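Local coordinates for protein putative oxidoreductase yhhX (Escherichia coli K-12, PDB 3F4L) that probably acts as an NADP-dependent oxidoreductase of the Gfo/Idh/MocA family, possibly acting on scyllo-inositol, at residues F245-I250 against D271-V276; H152-R157 against I231-F236. All blocks are in the same frame, centred on the assembly; numbering follows the deposited sequence.

Contact 1. Residues F245-I250 against D271-V276; sequences FIKYGI and DDSVGV
Lys247 rests CD against the backbone at Val274 O and Gly275 CA, 3.8 Å from the latter, and brings its ammonium group to Ser273. CG lies anti to the backbone N (chi1 174°), and bends at chi2 and chi4 curl the chain so that NZ donates to Ser273 OG at 3.0 Å. The same NZ donates hydrogen bonds to Gly249 O and Tyr248 O, standing above both carbonyl planes, while a water joins it to Asp271 OD2, 4.5 Å from NZ and thus beyond a salt bridge. Asp271 OD1 accepts from Ser273 N at 2.8 Å, met nearly along the C-O axis, which makes an Asx turn where the chain leads into strand 275-280. That strand runs antiparallel to 243-247 in the mixed sheet of the C-terminal domain, and Ile246 and Val276 form a hydrogen-bonded pair: Val276 N reaches Ile246 O at 2.7 Å, almost straight at 177°. A methionine in place of Lys247 would probably leave Ser273 OG and the two loop carbonyls without their shared donor. Lacking a side chain, Gly275 lets the Phe245 ring lie close, CE1 3.8 Å from Gly275 CA. Across the strand, Ile246 packs on Ile231 of the second subunit.

Contact 2. Residues H152-R157 against I231-F236; sequences HFDYYR and IDYPKF
His152 N donates to Lys235 O at 3.1 Å with an N-H...O angle of 168°, and this bond ties the end of strand 146-152 to the residue just before strand 236-240. The two strands are antiparallel neighbours in the mixed sheet, and Lys235 with Phe236 forms a classic beta bulge opposite Lys247. Beyond the backbone bond, the His152 and Tyr233 rings make an offset stack, with centroids 3.9 Å apart and planes at 16°. Tyr233 CB also sits over the imidazole face, 3.6 Å from its centroid, a CH-pi contact that extends the overlap past the phenol ring. The Tyr233 CB bond points toward 152-157, and CG anti to the carbonyl carbon (chi1 -66°) lays the ring over the imidazole. Tyr233 also meets the ring of His239 of the second subunit. Lys235 starts off in the other direction, but its chain bends at chi2 and chi4 and returns NZ to His152 O at 2.8 Å, above the carbonyl plane. The Asp154 and Asp232 carboxylates do not touch (OD2 to OD1 4.7 Å) but share one water, which donates to Asp154 OD2 at 2.7 Å and to Asp232 OD1 at 2.6 Å, and accepts from Tyr233 N.

In the fold
Contact 1 and contact 2 occupy consecutive parts of one mixed sheet in the C-terminal domain, their centres 13 Å apart. Strand 243-247 joins them: it pairs with 275-280 in contact 1 and with 236-240 next to contact 2, where Lys247 N approaches Phe236 O at 3.0 Å, a probable hydrogen bond. Packing continues the join, with Tyr248 CZ 3.4 Å from Pro234 CG and Gly249 O 3.3 Å from Lys235 CB. Both contacts also reach the second subunit: Tyr248 packs on Tyr248 of that subunit, and Tyr156 OH bonds to its Lys241 O. The geometry thus places them at the subunit interface, whereas cofactor binding in this family is expected of the N-terminal Rossmann domain.

Contact 1. Residues F245-I250 against D271-V276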
loop_
_atom_site.group_PDB
_atom_site.type_symbol
_atom_site.label_atom_id
_atom_site.label_comp_id
_atom_site.label_asym_id
_atom_site.label_seq_id
_atom_site.Cartn_x
_atom_site.Cartn_y
_atom_site.Cartn_z
ATOM N N PHE A 245 8.996 1.646 11.950
ATOM C CA PHE A 245 8.601 0.581 12.860
ATOM C C PHE A 245 7.901 -0.455 11.992
ATOM O O PHE A 245 7.077 -0.102 11.146
ATOM C CB PHE A 245 7.616 1.096 13.917
ATOM C CG PHE A 245 6.878 0.002 14.652
ATOM C CD1 PHE A 245 7.395 -0.552 15.819
ATOM C CD2 PHE A 245 5.654 -0.462 14.178
ATOM C CE1 PHE A 245 6.695 -1.557 16.511
ATOM C CE2 PHE A 245 4.946 -1.461 14.854
ATOM C CZ PHE A 245 5.466 -2.011 16.027
ATOM N N ILE A 246 8.227 -1.723 12.208
ATOM C CA ILE A 246 7.634 -2.822 11.467
ATOM C C ILE A 246 7.248 -3.920 12.457
ATOM O O ILE A 246 7.994 -4.226 13.392
ATOM C CB ILE A 246 8.627 -3.404 10.432
ATOM C CG1 ILE A 246 9.107 -2.304 9.481
ATOM C CG2 ILE A 246 7.949 -4.482 9.613
ATOM C CD1 ILE A 246 8.005 -1.695 8.638
ATOM N N LYS A 247 6.078 -4.504 12.255
ATOM C CA LYS A 247 5.602 -5.557 13.143
ATOM C C LYS A 247 4.916 -6.652 12.350
ATOM O O LYS A 247 3.892 -6.413 11.703
ATOM C CB LYS A 247 4.622 -4.962 14.173
ATOM C CG LYS A 247 3.911 -5.959 15.106
ATOM C CD LYS A 247 4.874 -6.622 16.072
ATOM C CE LYS A 247 4.146 -7.438 17.142
ATOM N NZ LYS A 247 3.299 -8.545 16.601
ATOM N N TYR A 248 5.501 -7.846 12.368
ATOM C CA TYR A 248 4.879 -8.986 11.712
ATOM C C TYR A 248 4.136 -9.722 12.817
ATOM O O TYR A 248 4.586 -9.739 13.961
ATOM C CB TYR A 248 5.912 -9.940 11.113
ATOM C CG TYR A 248 6.531 -9.464 9.830
ATOM C CD1 TYR A 248 7.562 -8.532 9.838
ATOM C CD2 TYR A 248 6.083 -9.945 8.601
ATOM C CE1 TYR A 248 8.135 -8.089 8.654
ATOM C CE2 TYR A 248 6.648 -9.508 7.409
ATOM C CZ TYR A 248 7.675 -8.579 7.444
ATOM O OH TYR A 248 8.245 -8.137 6.272
ATOM N N GLY A 249 2.998 -10.318 12.481
ATOM C CA GLY A 249 2.255 -11.065 13.477
ATOM C C GLY A 249 1.140 -10.289 14.136
ATOM O O GLY A 249 1.281 -9.106 14.451
ATOM N N ILE A 250 0.025 -10.969 14.358
ATOM C CA ILE A 250 -1.137 -10.346 14.975
ATOM C C ILE A 250 -1.296 -10.834 16.410
ATOM O O ILE A 250 -0.715 -11.853 16.803
ATOM C CB ILE A 250 -2.421 -10.675 14.166
ATOM C CG1 ILE A 250 -3.624 -9.905 14.725
ATOM C CG2 ILE A 250 -2.696 -12.180 14.200
ATOM C CD1 ILE A 250 -4.835 -9.952 13.796
ATOM N N ASP A 271 3.197 -15.099 22.521
ATOM C CA ASP A 271 3.620 -14.474 21.272
ATOM C C ASP A 271 5.145 -14.398 21.211
ATOM O O ASP A 271 5.786 -13.933 22.150
ATOM C CB ASP A 271 3.026 -13.061 21.199
ATOM C CG ASP A 271 3.048 -12.478 19.802
ATOM O OD1 ASP A 271 4.043 -12.693 19.074
ATOM O OD2 ASP A 271 2.066 -11.787 19.442
ATOM N N ASP A 272 5.726 -14.853 20.108
ATOM C CA ASP A 272 7.177 -14.816 19.965
ATOM C C ASP A 272 7.637 -13.838 18.888
ATOM O O ASP A 272 8.776 -13.887 18.424
ATOM C CB ASP A 272 7.713 -16.221 19.685
ATOM C CG ASP A 272 7.775 -17.077 20.944
ATOM O OD1 ASP A 272 8.650 -16.810 21.801
ATOM O OD2 ASP A 272 6.941 -18.001 21.086
ATOM N N SER A 273 6.737 -12.949 18.491
ATOM C CA SER A 273 7.066 -11.946 17.487
ATOM C C SER A 273 7.607 -10.727 18.215
ATOM O O SER A 273 7.535 -10.634 19.448
ATOM C CB SER A 273 5.822 -11.549 16.690
ATOM O OG SER A 273 4.852 -10.934 17.525
ATOM N N VAL A 274 8.150 -9.787 17.456
ATOM C CA VAL A 274 8.686 -8.578 18.057
ATOM C C VAL A 274 8.507 -7.433 17.095
ATOM O O VAL A 274 8.462 -7.639 15.888
ATOM C CB VAL A 274 10.197 -8.703 18.373
ATOM C CG1 VAL A 274 10.416 -9.631 19.549
ATOM C CG2 VAL A 274 10.944 -9.217 17.143
ATOM N N GLY A 275 8.378 -6.230 17.638
ATOM C CA GLY A 275 8.251 -5.057 16.798
ATOM C C GLY A 275 9.667 -4.594 16.518
ATOM O O GLY A 275 10.513 -4.595 17.419
ATOM N N VAL A 276 9.951 -4.219 15.278
ATOM C CA VAL A 276 11.294 -3.769 14.950
ATOM C C VAL A 276 11.261 -2.281 14.678
ATOM O O VAL A 276 10.368 -1.770 13.994
ATOM C CB VAL A 276 11.864 -4.522 13.730
ATOM C CG1 VAL A 276 13.245 -3.993 13.381
ATOM C CG2 VAL A 276 11.956 -6.011 14.047
HETATM O O HOH W 1 1.495 -9.006 18.711
HETATM O O HOH W 2 8.166 -8.084 13.362
HETATM O O HOH W 3 2.085 -12.067 16.834
#

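Contact 2. Residues H152-R157 against I231-F236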
loop_
_atom_site.group_PDB
_atom_site.type_symbol
_atom_site.label_atom_id
_atom_site.label_comp_id
_atom_site.label_asym_id
_atom_site.label_seq_id
_atom_site.Cartn_x
_atom_site.Cartn_y
_atom_site.Cartn_z
ATOM N N HIS A 152 -2.628 -4.207 7.998
ATOM C CA HIS A 152 -3.089 -5.336 7.203
ATOM C C HIS A 152 -3.826 -6.349 8.072
ATOM O O HIS A 152 -3.444 -6.609 9.207
ATOM C CB HIS A 152 -1.913 -6.058 6.525
ATOM C CG HIS A 152 -1.415 -5.396 5.275
ATOM N ND1 HIS A 152 -0.508 -4.358 5.285
ATOM C CD2 HIS A 152 -1.687 -5.643 3.971
ATOM C CE1 HIS A 152 -0.242 -3.995 4.042
ATOM N NE2 HIS A 152 -0.946 -4.759 3.225
ATOM N N PHE A 153 -4.900 -6.900 7.533
ATOM C CA PHE A 153 -5.662 -7.932 8.221
ATOM C C PHE A 153 -6.050 -8.823 7.051
ATOM O O PHE A 153 -7.105 -8.651 6.460
ATOM C CB PHE A 153 -6.902 -7.344 8.903
ATOM C CG PHE A 153 -7.459 -8.219 9.992
ATOM C CD1 PHE A 153 -8.084 -9.419 9.683
ATOM C CD2 PHE A 153 -7.313 -7.862 11.332
ATOM C CE1 PHE A 153 -8.557 -10.260 10.691
ATOM C CE2 PHE A 153 -7.783 -8.691 12.351
ATOM C CZ PHE A 153 -8.406 -9.896 12.027
ATOM N N ASP A 154 -5.172 -9.761 6.713
ATOM C CA ASP A 154 -5.399 -10.633 5.568
ATOM C C ASP A 154 -5.515 -12.123 5.877
ATOM O O ASP A 154 -5.249 -12.566 6.990
ATOM C CB ASP A 154 -4.265 -10.449 4.559
ATOM C CG ASP A 154 -4.001 -8.995 4.226
ATOM O OD1 ASP A 154 -4.959 -8.272 3.886
ATOM O OD2 ASP A 154 -2.827 -8.580 4.293
ATOM N N TYR A 155 -5.879 -12.884 4.847
ATOM C CA TYR A 155 -6.020 -14.345 4.922
ATOM C C TYR A 155 -5.689 -14.927 3.563
ATOM O O TYR A 155 -5.557 -14.205 2.575
ATOM C CB TYR A 155 -7.473 -14.774 5.168
ATOM C CG TYR A 155 -8.130 -14.277 6.426
ATOM C CD1 TYR A 155 -7.866 -14.876 7.657
ATOM C CD2 TYR A 155 -9.052 -13.231 6.380
ATOM C CE1 TYR A 155 -8.510 -14.451 8.812
ATOM C CE2 TYR A 155 -9.703 -12.795 7.534
ATOM C CZ TYR A 155 -9.426 -13.411 8.743
ATOM O OH TYR A 155 -10.063 -12.989 9.891
ATOM N N TYR A 156 -5.569 -16.250 3.523
ATOM C CA TYR A 156 -5.415 -16.944 2.255
ATOM C C TYR A 156 -6.501 -18.009 2.323
ATOM O O TYR A 156 -6.273 -19.115 2.823
ATOM C CB TYR A 156 -4.054 -17.616 2.046
ATOM C CG TYR A 156 -4.026 -18.241 0.658
ATOM C CD1 TYR A 156 -3.987 -17.435 -0.488
ATOM C CD2 TYR A 156 -4.173 -19.620 0.486
ATOM C CE1 TYR A 156 -4.105 -17.986 -1.771
ATOM C CE2 TYR A 156 -4.288 -20.185 -0.790
ATOM C CZ TYR A 156 -4.255 -19.361 -1.912
ATOM O OH TYR A 156 -4.364 -19.915 -3.166
ATOM N N ARG A 157 -7.695 -17.630 1.869
ATOM C CA ARG A 157 -8.879 -18.491 1.836
ATOM C C ARG A 157 -9.469 -18.275 0.447
ATOM O O ARG A 157 -10.430 -17.529 0.276
ATOM C CB ARG A 157 -9.891 -18.056 2.902
ATOM C CG ARG A 157 -9.439 -18.283 4.331
ATOM C CD ARG A 157 -10.407 -17.672 5.357
ATOM N NE ARG A 157 -9.980 -17.979 6.722
ATOM C CZ ARG A 157 -10.449 -17.382 7.814
ATOM N NH1 ARG A 157 -11.374 -16.431 7.713
ATOM N NH2 ARG A 157 -9.984 -17.728 9.011
ATOM N N ILE A 231 1.540 -14.979 1.073
ATOM C CA ILE A 231 2.679 -14.569 1.892
ATOM C C ILE A 231 2.285 -13.258 2.569
ATOM O O ILE A 231 2.178 -12.223 1.912
ATOM C CB ILE A 231 3.943 -14.327 1.050
ATOM C CG1 ILE A 231 4.403 -15.634 0.393
ATOM C CG2 ILE A 231 5.048 -13.781 1.951
ATOM C CD1 ILE A 231 5.547 -15.443 -0.592
ATOM N N ASP A 232 2.077 -13.313 3.881
ATOM C CA ASP A 232 1.647 -12.150 4.648
ATOM C C ASP A 232 2.531 -10.912 4.630
ATOM O O ASP A 232 3.753 -10.992 4.504
ATOM C CB ASP A 232 1.412 -12.532 6.114
ATOM C CG ASP A 232 0.031 -13.123 6.352
ATOM O OD1 ASP A 232 -0.951 -12.584 5.801
ATOM O OD2 ASP A 232 -0.077 -14.116 7.095
ATOM N N TYR A 233 1.871 -9.765 4.763
ATOM C CA TYR A 233 2.541 -8.477 4.839
ATOM C C TYR A 233 2.796 -8.298 6.336
ATOM O O TYR A 233 2.361 -9.109 7.156
ATOM C CB TYR A 233 1.606 -7.315 4.445
ATOM C CG TYR A 233 1.132 -7.242 3.011
ATOM C CD1 TYR A 233 0.085 -8.046 2.547
ATOM C CD2 TYR A 233 1.700 -6.323 2.126
ATOM C CE1 TYR A 233 -0.386 -7.926 1.238
ATOM C CE2 TYR A 233 1.241 -6.199 0.821
ATOM C CZ TYR A 233 0.199 -6.997 0.383
ATOM O OH TYR A 233 -0.255 -6.843 -0.910
ATOM N N PRO A 234 3.536 -7.248 6.706
ATOM C CA PRO A 234 3.749 -7.053 8.142
ATOM C C PRO A 234 2.344 -6.672 8.638
ATOM O O PRO A 234 1.528 -6.197 7.837
ATOM C CB PRO A 234 4.698 -5.860 8.186
ATOM C CG PRO A 234 5.517 -6.041 6.950
ATOM C CD PRO A 234 4.504 -6.470 5.908
ATOM N N LYS A 235 2.057 -6.875 9.926
ATOM C CA LYS A 235 0.752 -6.514 10.485
ATOM C C LYS A 235 0.608 -4.978 10.518
ATOM O O LYS A 235 -0.460 -4.433 10.234
ATOM C CB LYS A 235 0.609 -7.077 11.904
ATOM C CG LYS A 235 -0.706 -6.699 12.585
ATOM C CD LYS A 235 -1.899 -7.422 11.964
ATOM C CE LYS A 235 -3.224 -6.745 12.342
ATOM N NZ LYS A 235 -3.301 -5.374 11.745
ATOM N N PHE A 236 1.688 -4.294 10.887
ATOM C CA PHE A 236 1.700 -2.829 10.915
ATOM C C PHE A 236 3.025 -2.304 10.395
ATOM O O PHE A 236 4.088 -2.907 10.618
ATOM C CB PHE A 236 1.528 -2.259 12.332
ATOM C CG PHE A 236 0.141 -2.386 12.889
ATOM C CD1 PHE A 236 -0.170 -3.403 13.791
ATOM C CD2 PHE A 236 -0.856 -1.492 12.510
ATOM C CE1 PHE A 236 -1.460 -3.530 14.307
ATOM C CE2 PHE A 236 -2.149 -1.608 13.022
ATOM C CZ PHE A 236 -2.452 -2.627 13.920
HETATM O O HOH W 4 -0.855 -10.039 5.422
#